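Local coordinates for protein muramidase (Trichobolus zukalii, PDB 6ZMV) that probably cleaves the glycan strands of bacterial peptidoglycan as a fungal lysozyme of glycoside hydrolase family 25, at residues T135-Y138 with W139-C143. Numbering follows the deposited sequence.
Sequences TGYY and WWVEC
T135 packs against W139 and W140 where strand 132-136 of the GH25 barrel gives way to helix 137-144, within a beta-alpha-beta unit completed by strand 156-159. The threonine hydroxyl lies opposite the backbone N about the CA-CB bond (chi1 -173°), which carries OG1 to 3.4 Å from W139 CE3, oblique to that indole, and near the plane of the W140 ring at its edge. The same hydroxyl donates to G136 O at 2.8 Å, while CG2 packs against W140 CE3 at 3.8 Å. G136 holds the N-cap position, and its carbonyl also takes the amide of W140, so two donors grip one oxygen. A valine in its neighbour T135's place would probably cost G136 O one of these donors and set a methyl beside the indoles where the buried hydroxyl now bonds. Each indole N-H is hydrogen-bonded outside this stretch, W139 NE1 to S103 O and W140 NE1 to S147 O. Elsewhere on the helix, V141 CG2 sits over one face of the Y137 ring in a CH-pi contact, 3.9 Å from the centroid. Y138 CB lies 3.3 Å from W139 N, and one turn on E142 N donates to Y138 O (3.0 Å, nearly straight at 174°); a water giving 2.8 Å to E142 OE2 also donates, weakly, to Y138 O.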
loop_
_atom_site.group_PDB
_atom_site.type_symbol
_atom_site.label_atom_id
_atom_site.label_comp_id
_atom_site.label_asym_id
_atom_site.label_seq_id
_atom_site.Cartn_x
_atom_site.Cartn_y
_atom_site.Cartn_z
ATOM N N THR A 135 0.096 -0.124 -7.396
ATOM C CA THR A 135 -0.123 -0.733 -8.715
ATOM C C THR A 135 1.184 -0.793 -9.464
ATOM O O THR A 135 2.084 0.044 -9.262
ATOM C CB THR A 135 -1.187 0.063 -9.524
ATOM O OG1 THR A 135 -1.533 -0.593 -10.744
ATOM C CG2 THR A 135 -0.809 1.504 -9.786
ATOM N N GLY A 136 1.237 -1.665 -10.460
ATOM C CA GLY A 136 2.204 -1.535 -11.552
ATOM C C GLY A 136 1.622 -0.702 -12.670
ATOM O O GLY A 136 0.415 -0.513 -12.745
ATOM N N TYR A 137 2.464 -0.259 -13.580
ATOM C CA TYR A 137 2.061 0.655 -14.654
ATOM C C TYR A 137 1.080 -0.069 -15.595
ATOM O O TYR A 137 -0.016 0.438 -15.853
ATOM C CB TYR A 137 3.285 1.096 -15.444
ATOM C CG TYR A 137 2.940 1.959 -16.631
ATOM C CD1 TYR A 137 2.764 3.314 -16.439
ATOM C CD2 TYR A 137 2.812 1.451 -17.905
ATOM C CE1 TYR A 137 2.423 4.139 -17.480
ATOM C CE2 TYR A 137 2.517 2.281 -18.945
ATOM C CZ TYR A 137 2.284 3.622 -18.737
ATOM O OH TYR A 137 2.000 4.455 -19.779
ATOM N N TYR A 138 1.454 -1.236 -16.098
ATOM C CA TYR A 138 0.591 -1.894 -17.092
ATOM C C TYR A 138 -0.711 -2.390 -16.461
ATOM O O TYR A 138 -1.725 -2.364 -17.162
ATOM C CB TYR A 138 1.305 -3.006 -17.848
ATOM C CG TYR A 138 2.413 -2.454 -18.689
ATOM C CD1 TYR A 138 2.111 -1.678 -19.794
ATOM C CD2 TYR A 138 3.731 -2.636 -18.368
ATOM C CE1 TYR A 138 3.092 -1.114 -20.587
ATOM C CE2 TYR A 138 4.723 -2.056 -19.130
ATOM C CZ TYR A 138 4.409 -1.279 -20.230
ATOM O OH TYR A 138 5.472 -0.733 -20.930
ATOM N N TRP A 139 -0.704 -2.773 -15.192
ATOM C CA TRP A 139 -1.929 -3.173 -14.504
ATOM C C TRP A 139 -2.893 -1.993 -14.530
ATOM O O TRP A 139 -4.056 -2.087 -14.869
ATOM C CB TRP A 139 -1.675 -3.670 -13.061
ATOM C CG TRP A 139 -2.896 -4.290 -12.480
ATOM C CD1 TRP A 139 -3.199 -5.617 -12.515
ATOM C CD2 TRP A 139 -4.026 -3.627 -11.888
ATOM N NE1 TRP A 139 -4.417 -5.836 -11.945
ATOM C CE2 TRP A 139 -4.971 -4.637 -11.595
ATOM C CE3 TRP A 139 -4.367 -2.310 -11.598
ATOM C CZ2 TRP A 139 -6.222 -4.350 -11.058
ATOM C CZ3 TRP A 139 -5.591 -2.034 -11.037
ATOM C CH2 TRP A 139 -6.532 -3.035 -10.818
ATOM N N TRP A 140 -2.403 -0.823 -14.137
ATOM C CA TRP A 140 -3.320 0.357 -14.049
ATOM C C TRP A 140 -3.838 0.704 -15.449
ATOM O O TRP A 140 -5.016 1.031 -15.608
ATOM C CB TRP A 140 -2.551 1.538 -13.430
ATOM C CG TRP A 140 -3.452 2.649 -13.027
ATOM C CD1 TRP A 140 -3.790 3.771 -13.703
ATOM C CD2 TRP A 140 -4.331 2.607 -11.878
ATOM N NE1 TRP A 140 -4.766 4.458 -13.022
ATOM C CE2 TRP A 140 -5.118 3.759 -11.924
ATOM C CE3 TRP A 140 -4.492 1.725 -10.808
ATOM C CZ2 TRP A 140 -6.062 4.040 -10.949
ATOM C CZ3 TRP A 140 -5.415 2.008 -9.833
ATOM C CH2 TRP A 140 -6.198 3.131 -9.936
ATOM N N VAL A 141 -2.947 0.681 -16.442
ATOM C CA VAL A 141 -3.362 1.062 -17.792
ATOM C C VAL A 141 -4.477 0.108 -18.256
ATOM O O VAL A 141 -5.570 0.563 -18.672
ATOM C CB VAL A 141 -2.196 1.087 -18.754
ATOM C CG1 VAL A 141 -2.670 1.195 -20.196
ATOM C CG2 VAL A 141 -1.181 2.157 -18.414
ATOM N N GLU A 142 -4.240 -1.193 -18.222
ATOM C CA GLU A 142 -5.247 -2.132 -18.791
ATOM C C GLU A 142 -6.488 -2.217 -17.904
ATOM O O GLU A 142 -7.581 -2.245 -18.408
ATOM C CB GLU A 142 -4.644 -3.522 -18.882
ATOM C CG GLU A 142 -5.620 -4.590 -19.330
ATOM C CD GLU A 142 -5.067 -5.964 -19.547
ATOM O OE1 GLU A 142 -5.823 -6.777 -20.090
ATOM O OE2 GLU A 142 -4.007 -6.294 -18.980
ATOM N N CYS A 143 -6.325 -2.255 -16.596
ATOM C CA CYS A 143 -7.431 -2.664 -15.721
ATOM C C CYS A 143 -8.325 -1.474 -15.357
ATOM O O CYS A 143 -9.488 -1.664 -14.992
ATOM C CB CYS A 143 -6.936 -3.366 -14.457
ATOM S SG CYS A 143 -6.162 -4.954 -14.815
HETATM O O HOH W 1 -2.009 -5.437 -17.169
#